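Local coordinates for genome polyprotein (Chicken sicinivirus JSY, PDB 6QWT), which contains, in its C-terminal part (3Dpol), an RNA-dependent RNA polymerase that probably copies the viral RNA genome, at residues A[210-213]-A[214-218]; A[219-222]-A[223-226]; A[378-382]-A[383-387]. One frame throughout, in Å; residues are numbered along the deposited sequence.

Contact 1 of 3, residues A[210-213]-A[214-218]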
loop_
_atom_site.group_PDB
_atom_site.type_symbol
_atom_site.label_atom_id
_atom_site.label_comp_id
_atom_site.label_asym_id
_atom_site.label_seq_id
_atom_site.Cartn_x
_atom_site.Cartn_y
_atom_site.Cartn_z
ATOM N N CYS A 210 7.006 -6.194 4.909
ATOM C CA CYS A 210 8.060 -7.058 4.407
ATOM C C CYS A 210 9.245 -6.244 3.909
ATOM O O CYS A 210 9.113 -5.086 3.501
ATOM C CB CYS A 210 7.544 -7.942 3.276
ATOM S SG CYS A 210 7.368 -7.070 1.709
ATOM N N ASP A 211 10.416 -6.866 3.966
ATOM C CA ASP A 211 11.633 -6.347 3.358
ATOM C C ASP A 211 11.960 -7.258 2.184
ATOM O O ASP A 211 12.411 -8.394 2.393
ATOM C CB ASP A 211 12.781 -6.327 4.373
ATOM C CG ASP A 211 14.044 -5.710 3.815
ATOM O OD1 ASP A 211 13.942 -4.805 2.959
ATOM O OD2 ASP A 211 15.142 -6.130 4.239
ATOM N N PRO A 212 11.719 -6.824 0.942
ATOM C CA PRO A 212 11.871 -7.739 -0.206
ATOM C C PRO A 212 13.211 -8.457 -0.258
ATOM O O PRO A 212 13.254 -9.637 -0.630
ATOM C CB PRO A 212 11.674 -6.808 -1.410
ATOM C CG PRO A 212 10.790 -5.715 -0.893
ATOM C CD PRO A 212 11.195 -5.505 0.543
ATOM N N ASP A 213 14.302 -7.781 0.116
ATOM C CA ASP A 213 15.608 -8.435 0.144
ATOM C C ASP A 213 15.594 -9.664 1.042
ATOM O O ASP A 213 16.207 -10.688 0.718
ATOM C CB ASP A 213 16.681 -7.454 0.618
ATOM C CG ASP A 213 17.199 -6.564 -0.494
ATOM O OD1 ASP A 213 18.016 -5.667 -0.196
ATOM O OD2 ASP A 213 16.795 -6.756 -1.661
ATOM N N TYR A 214 14.904 -9.582 2.179
ATOM C CA TYR A 214 14.893 -10.678 3.140
ATOM C C TYR A 214 13.734 -11.642 2.911
ATOM O O TYR A 214 13.927 -12.861 2.915
ATOM C CB TYR A 214 14.836 -10.126 4.571
ATOM C CG TYR A 214 14.754 -11.208 5.628
ATOM C CD1 TYR A 214 13.528 -11.626 6.131
ATOM C CD2 TYR A 214 15.904 -11.815 6.117
ATOM C CE1 TYR A 214 13.448 -12.617 7.089
ATOM C CE2 TYR A 214 15.833 -12.809 7.079
ATOM C CZ TYR A 214 14.602 -13.206 7.560
ATOM O OH TYR A 214 14.516 -14.192 8.517
ATOM N N HIS A 215 12.527 -11.115 2.711
ATOM C CA HIS A 215 11.334 -11.948 2.763
ATOM C C HIS A 215 11.028 -12.655 1.452
ATOM O O HIS A 215 10.183 -13.556 1.444
ATOM C CB HIS A 215 10.133 -11.108 3.201
ATOM C CG HIS A 215 10.139 -10.790 4.663
ATOM N ND1 HIS A 215 10.466 -9.544 5.154
ATOM C CD2 HIS A 215 9.890 -11.568 5.743
ATOM C CE1 HIS A 215 10.405 -9.564 6.473
ATOM N NE2 HIS A 215 10.059 -10.780 6.857
ATOM N N TRP A 216 11.695 -12.294 0.357
ATOM C CA TRP A 216 11.456 -13.005 -0.893
ATOM C C TRP A 216 11.815 -14.483 -0.791
ATOM O O TRP A 216 11.250 -15.294 -1.528
ATOM C CB TRP A 216 12.230 -12.337 -2.033
ATOM C CG TRP A 216 11.341 -11.772 -3.104
ATOM C CD1 TRP A 216 11.403 -12.037 -4.438
ATOM C CD2 TRP A 216 10.252 -10.849 -2.928
ATOM N NE1 TRP A 216 10.425 -11.340 -5.107
ATOM C CE2 TRP A 216 9.705 -10.604 -4.203
ATOM C CE3 TRP A 216 9.688 -10.209 -1.818
ATOM C CZ2 TRP A 216 8.621 -9.747 -4.400
ATOM C CZ3 TRP A 216 8.612 -9.358 -2.015
ATOM C CH2 TRP A 216 8.091 -9.136 -3.297
ATOM N N THR A 217 12.723 -14.856 0.129
ATOM C CA THR A 217 13.050 -16.274 0.293
ATOM C C THR A 217 11.921 -17.037 0.980
ATOM O O THR A 217 11.441 -18.036 0.416
ATOM C CB THR A 217 14.394 -16.424 1.015
ATOM O OG1 THR A 217 15.456 -15.947 0.176
ATOM C CG2 THR A 217 14.657 -17.886 1.376
ATOM N N PRO A 218 11.445 -16.645 2.172
ATOM C CA PRO A 218 10.312 -17.386 2.754
ATOM C C PRO A 218 9.018 -17.227 1.966
ATOM O O PRO A 218 8.205 -18.159 1.956
ATOM C CB PRO A 218 10.196 -16.804 4.172
ATOM C CG PRO A 218 10.804 -15.460 4.078
ATOM C CD PRO A 218 11.929 -15.599 3.096
HETATM O O HOH W 1 15.025 -12.940 -0.244
#
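Asp211 and His215 are joined twice at the start of helix 212-222, where Asp211 holds the N-cap position. The Asp211 carboxylate makes no capping bond; instead its backbone N donates to His215 ND1 over 2.9 Å, nearly straight at 172° and a little tilted from the ring plane. In return, His215 N donates to Asp211 O at 2.7 Å. Because CG of His215 lies beside its own backbone N (chi1 -75°), the ring swings back toward the start of the helix, and ND1, acting as acceptor, is consistent with a proton on the far nitrogen. Tyr214 N gives Asp211 O a second donor at 2.8 Å, from above the carbonyl plane. The Tyr214 ring leans on the histidine, with its CD1 over the centre of one imidazole face.

On another side of the turn, Pro212 meets Trp216. Trp216 N bonds to Pro212 O at 3.2 Å, and the proline CB packs against the indole at CE3, 4.0 Å away. Trp216 NE1 is hydrogen-bonded to His385 O of strand 384-388, and Asp213 OD2 to His430 NE2. Farther on, the helix kinks where Thr217 N makes no bond to the turn before and Pro218 has no N-H to give; water 1, 2.7 Å from Asp213 O, also bonds to Thr217 OG1. The arrangement is that of a helix N-terminus at which the N-H of the N-cap residue is held by the side chain four residues on.

Contact 2 of 3, residues A[219-222]-A[223-226]; sequences FYHS and FLDY
Phe223 and Leu224 continue from residues 219-222 of helix 212-222 through backbone bonds that reach back three residues: Phe223 N to Tyr220 O at 3.2 Å, with the donor well above the carbonyl plane, and a weak one from Leu224 N to His221 O at 3.4 Å. Ser222 reinforces the turn with its side chain. Its OG sits between its own backbone N and carbonyl carbon (chi1 82°), which turns the hydroxyl back along the helix to donate to Phe219 O at 2.9 Å. The same carbonyl oxygen meets the Phe223 ring at its edge, 3.4 Å from CD1, and the serine OG approaches that ring obliquely.

His221 and Leu224 run alongside each other and point the same way. The methyl CD1 of Leu224 meets the edge of the imidazole, 3.2 Å from ND1, a close fit. One face of that imidazole carries Tyr220 CD2, offset toward the rim, while NE2 is bonded to Thr394 O. Beyond the turn, water 2 bridges Ser222 O (2.7 Å) and Asp225 N (2.8 Å), linking Ser222 to the 223-226 segment. Ser222 O also faces the edge of the Tyr226 ring.

The phenyl ring of Phe223 reaches Leu337 and Ala339 of strand 335-340 and Arg328 of strand 327-332, while Phe219 and Tyr220 pack on Phe386 of strand 384-388. This part of the chain thus lies between the palm strands 327-332 and 335-340 and strand 384-388, just ahead of strand 230-235.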
loop_
_atom_site.group_PDB
_atom_site.type_symbol
_atom_site.label_atom_id
_atom_site.label_comp_id
_atom_site.label_asym_id
_atom_site.label_seq_id
_atom_site.Cartn_x
_atom_site.Cartn_y
_atom_site.Cartn_z
ATOM N N PHE A 219 8.796 -16.081 1.312
ATOM C CA PHE A 219 7.645 -15.947 0.419
ATOM C C PHE A 219 7.686 -17.010 -0.675
ATOM O O PHE A 219 6.683 -17.679 -0.952
ATOM C CB PHE A 219 7.615 -14.550 -0.212
ATOM C CG PHE A 219 7.209 -13.447 0.731
ATOM C CD1 PHE A 219 7.162 -12.130 0.291
ATOM C CD2 PHE A 219 6.878 -13.717 2.051
ATOM C CE1 PHE A 219 6.789 -11.105 1.147
ATOM C CE2 PHE A 219 6.507 -12.694 2.913
ATOM C CZ PHE A 219 6.462 -11.387 2.461
ATOM N N TYR A 220 8.851 -17.169 -1.307
ATOM C CA TYR A 220 9.023 -18.140 -2.384
ATOM C C TYR A 220 8.756 -19.562 -1.899
ATOM O O TYR A 220 7.979 -20.307 -2.509
ATOM C CB TYR A 220 10.441 -18.008 -2.943
ATOM C CG TYR A 220 10.812 -18.951 -4.061
ATOM C CD1 TYR A 220 10.569 -18.615 -5.385
ATOM C CD2 TYR A 220 11.451 -20.156 -3.797
ATOM C CE1 TYR A 220 10.926 -19.464 -6.416
ATOM C CE2 TYR A 220 11.812 -21.013 -4.820
ATOM C CZ TYR A 220 11.546 -20.660 -6.127
ATOM O OH TYR A 220 11.902 -21.505 -7.154
ATOM N N HIS A 221 9.394 -19.957 -0.798
ATOM C CA HIS A 221 9.264 -21.329 -0.325
ATOM C C HIS A 221 7.885 -21.621 0.257
ATOM O O HIS A 221 7.507 -22.793 0.362
ATOM C CB HIS A 221 10.356 -21.625 0.709
ATOM C CG HIS A 221 11.738 -21.627 0.136
ATOM N ND1 HIS A 221 12.161 -22.564 -0.784
ATOM C CD2 HIS A 221 12.792 -20.802 0.340
ATOM C CE1 HIS A 221 13.416 -22.318 -1.117
ATOM N NE2 HIS A 221 13.822 -21.254 -0.448
ATOM N N SER A 222 7.122 -20.589 0.628
ATOM C CA SER A 222 5.781 -20.825 1.151
ATOM C C SER A 222 4.833 -21.306 0.060
ATOM O O SER A 222 3.851 -21.995 0.355
ATOM C CB SER A 222 5.234 -19.555 1.807
ATOM O OG SER A 222 4.691 -18.676 0.835
ATOM N N PHE A 223 5.110 -20.960 -1.199
ATOM C CA PHE A 223 4.307 -21.402 -2.333
ATOM C C PHE A 223 4.863 -22.661 -2.994
ATOM O O PHE A 223 4.694 -22.844 -4.204
ATOM C CB PHE A 223 4.188 -20.274 -3.358
ATOM C CG PHE A 223 3.212 -19.202 -2.972
ATOM C CD1 PHE A 223 3.657 -17.997 -2.454
ATOM C CD2 PHE A 223 1.849 -19.401 -3.123
ATOM C CE1 PHE A 223 2.761 -17.006 -2.097
ATOM C CE2 PHE A 223 0.947 -18.416 -2.767
ATOM C CZ PHE A 223 1.403 -17.215 -2.253
ATOM N N LEU A 224 5.519 -23.537 -2.232
ATOM C CA LEU A 224 6.170 -24.693 -2.833
ATOM C C LEU A 224 5.285 -25.930 -2.905
ATOM O O LEU A 224 5.489 -26.760 -3.798
ATOM C CB LEU A 224 7.472 -25.008 -2.089
ATOM C CG LEU A 224 8.734 -24.420 -2.742
ATOM C CD1 LEU A 224 9.964 -24.670 -1.881
ATOM C CD2 LEU A 224 8.937 -25.015 -4.141
ATOM N N ASP A 225 4.276 -26.055 -2.034
ATOM C CA ASP A 225 3.339 -27.167 -2.184
ATOM C C ASP A 225 2.454 -27.038 -3.421
ATOM O O ASP A 225 1.652 -27.943 -3.681
ATOM C CB ASP A 225 2.450 -27.283 -0.945
ATOM C CG ASP A 225 3.151 -27.952 0.218
ATOM O OD1 ASP A 225 4.252 -28.501 0.011
ATOM O OD2 ASP A 225 2.607 -27.921 1.345
ATOM N N TYR A 226 2.581 -25.959 -4.188
ATOM C CA TYR A 226 1.666 -25.648 -5.277
ATOM C C TYR A 226 2.418 -25.646 -6.599
ATOM O O TYR A 226 3.476 -25.019 -6.715
ATOM C CB TYR A 226 0.992 -24.292 -5.044
ATOM C CG TYR A 226 0.388 -24.155 -3.662
ATOM C CD1 TYR A 226 1.157 -23.742 -2.583
ATOM C CD2 TYR A 226 -0.952 -24.444 -3.439
ATOM C CE1 TYR A 226 0.611 -23.624 -1.320
ATOM C CE2 TYR A 226 -1.507 -24.327 -2.181
ATOM C CZ TYR A 226 -0.722 -23.918 -1.125
ATOM O OH TYR A 226 -1.273 -23.799 0.133
HETATM O O HOH W 2 3.914 -24.742 0.449
#

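Contact 3 of 3, residues A[378-382]-A[383-387]; sequences DVTFL and KRHFV
Positive phi at Leu382 (55°) and Lys383 (64°) reverses the chain in a type I' beta turn and sets Phe381 opposite Arg384. The four residues, FLKR, are the signature of motif E in picornaviral polymerases, and the turn leads into strand 384-388, which pairs antiparallel with strand 396-400. Phe381 N donates to Arg384 O at 2.8 Å; the return bond, Arg384 N to Phe381 O at 3.1 Å, comes from far above the carbonyl plane. The arginine chain, extended from CG to NE, runs past the turn so that NH1 donates to Leu382 O at 2.9 Å, in the plane of that carbonyl. This holds the guanidinium against the turn's own backbone.

Away from the turn, Thr380 presents its methyl, and CG2 lies over one face of the His385 ring, 3.6 Å from its centroid, in a CH-pi contact. Thr380 OG1 is hydrogen-bonded to Asp365 OD1. The Phe386 ring receives Val379 CG1 obliquely, 3.8 Å from its CE1, while Phe381 CB meets its edge; the ring also stacks with that of Trp216. Between the two segments, water 3 donates to Val379 O and accepts from Phe386 N at 2.8 Å.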
loop_
_atom_site.group_PDB
_atom_site.type_symbol
_atom_site.label_atom_id
_atom_site.label_comp_id
_atom_site.label_asym_id
_atom_site.label_seq_id
_atom_site.Cartn_x
_atom_site.Cartn_y
_atom_site.Cartn_z
ATOM N N ASP A 378 7.037 -17.450 -13.030
ATOM C CA ASP A 378 6.435 -16.481 -13.941
ATOM C C ASP A 378 5.820 -15.293 -13.220
ATOM O O ASP A 378 5.574 -14.258 -13.851
ATOM C CB ASP A 378 5.346 -17.146 -14.785
ATOM C CG ASP A 378 5.886 -18.229 -15.684
ATOM O OD1 ASP A 378 5.618 -19.418 -15.405
ATOM O OD2 ASP A 378 6.578 -17.893 -16.670
ATOM N N VAL A 379 5.583 -15.419 -11.929
ATOM C CA VAL A 379 4.753 -14.489 -11.178
ATOM C C VAL A 379 5.563 -13.259 -10.784
ATOM O O VAL A 379 6.771 -13.334 -10.528
ATOM C CB VAL A 379 4.171 -15.224 -9.952
ATOM C CG1 VAL A 379 4.702 -14.647 -8.649
ATOM C CG2 VAL A 379 2.652 -15.238 -9.995
ATOM N N THR A 380 4.895 -12.106 -10.756
ATOM C CA THR A 380 5.465 -10.871 -10.231
ATOM C C THR A 380 4.644 -10.407 -9.035
ATOM O O THR A 380 3.413 -10.502 -9.039
ATOM C CB THR A 380 5.508 -9.755 -11.286
ATOM O OG1 THR A 380 4.174 -9.332 -11.597
ATOM C CG2 THR A 380 6.200 -10.236 -12.553
ATOM N N PHE A 381 5.338 -9.911 -8.013
ATOM C CA PHE A 381 4.711 -9.418 -6.791
ATOM C C PHE A 381 5.431 -8.142 -6.394
ATOM O O PHE A 381 6.649 -8.162 -6.189
ATOM C CB PHE A 381 4.785 -10.462 -5.669
ATOM C CG PHE A 381 4.004 -10.093 -4.439
ATOM C CD1 PHE A 381 2.676 -9.708 -4.534
ATOM C CD2 PHE A 381 4.597 -10.134 -3.186
ATOM C CE1 PHE A 381 1.952 -9.369 -3.403
ATOM C CE2 PHE A 381 3.881 -9.798 -2.052
ATOM C CZ PHE A 381 2.555 -9.415 -2.160
ATOM N N LEU A 382 4.687 -7.041 -6.290
ATOM C CA LEU A 382 5.270 -5.718 -6.070
ATOM C C LEU A 382 6.316 -5.410 -7.142
ATOM O O LEU A 382 7.429 -4.961 -6.856
ATOM C CB LEU A 382 5.866 -5.602 -4.665
ATOM C CG LEU A 382 4.921 -5.879 -3.492
ATOM C CD1 LEU A 382 5.699 -5.970 -2.183
ATOM C CD2 LEU A 382 3.838 -4.811 -3.408
ATOM N N LYS A 383 5.945 -5.688 -8.393
ATOM C CA LYS A 383 6.774 -5.442 -9.574
ATOM C C LYS A 383 8.059 -6.270 -9.587
ATOM O O LYS A 383 8.998 -5.942 -10.321
ATOM C CB LYS A 383 7.110 -3.951 -9.715
ATOM C CG LYS A 383 5.901 -3.051 -9.964
ATOM C CD LYS A 383 6.326 -1.599 -10.158
ATOM C CE LYS A 383 5.773 -1.019 -11.456
ATOM N NZ LYS A 383 6.650 0.059 -12.013
ATOM N N ARG A 384 8.129 -7.355 -8.815
ATOM C CA ARG A 384 9.356 -8.134 -8.691
ATOM C C ARG A 384 9.110 -9.602 -9.012
ATOM O O ARG A 384 8.118 -10.187 -8.568
ATOM C CB ARG A 384 9.946 -8.026 -7.278
ATOM C CG ARG A 384 10.330 -6.616 -6.853
ATOM C CD ARG A 384 10.247 -6.483 -5.337
ATOM N NE ARG A 384 11.027 -5.362 -4.818
ATOM C CZ ARG A 384 10.533 -4.147 -4.596
ATOM N NH1 ARG A 384 9.258 -3.889 -4.858
ATOM N NH2 ARG A 384 11.312 -3.189 -4.112
ATOM N N HIS A 385 10.030 -10.194 -9.772
ATOM C CA HIS A 385 10.057 -11.636 -9.964
ATOM C C HIS A 385 10.730 -12.315 -8.771
ATOM O O HIS A 385 11.286 -11.666 -7.880
ATOM C CB HIS A 385 10.797 -12.000 -11.252
ATOM C CG HIS A 385 9.964 -11.879 -12.490
ATOM N ND1 HIS A 385 9.969 -10.752 -13.284
ATOM C CD2 HIS A 385 9.109 -12.749 -13.079
ATOM C CE1 HIS A 385 9.149 -10.930 -14.304
ATOM N NE2 HIS A 385 8.613 -12.133 -14.202
ATOM N N PHE A 386 10.667 -13.646 -8.758
ATOM C CA PHE A 386 11.379 -14.482 -7.795
ATOM C C PHE A 386 12.424 -15.274 -8.574
ATOM O O PHE A 386 12.074 -16.133 -9.390
ATOM C CB PHE A 386 10.428 -15.423 -7.052
ATOM C CG PHE A 386 9.369 -14.720 -6.237
ATOM C CD1 PHE A 386 8.254 -14.164 -6.848
ATOM C CD2 PHE A 386 9.478 -14.637 -4.858
ATOM C CE1 PHE A 386 7.278 -13.525 -6.102
ATOM C CE2 PHE A 386 8.506 -13.998 -4.105
ATOM C CZ PHE A 386 7.402 -13.441 -4.730
ATOM N N VAL A 387 13.705 -14.988 -8.332
ATOM C CA VAL A 387 14.797 -15.633 -9.046
ATOM C C VAL A 387 15.792 -16.215 -8.049
ATOM O O VAL A 387 16.430 -15.464 -7.305
ATOM C CB VAL A 387 15.512 -14.669 -10.008
ATOM C CG1 VAL A 387 16.681 -15.372 -10.680
ATOM C CG2 VAL A 387 14.535 -14.134 -11.049
HETATM O O HOH W 3 8.715 -14.899 -10.291
#

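In the fold
The contacts come in series along the chain, and all lie within the polymerase family region. Contact 1 takes the start of helix 212-222 and contact 2 its later residues and the loop after it; their centres are about 13 Å apart, and they meet where Cys210 CB touches Phe219 CZ. Contact 3, more than 150 residues later, lies about 12 Å from contact 1 and 13 Å from contact 2, centre to centre. It packs its strand 384-388 along the helix, with Trp216 CZ2 lying 3.6 Å from Arg384 CB. The helix leading to motif A, on strand 230-235, is thereby tied to motif E, which in picornaviral polymerases lies where palm meets thumb.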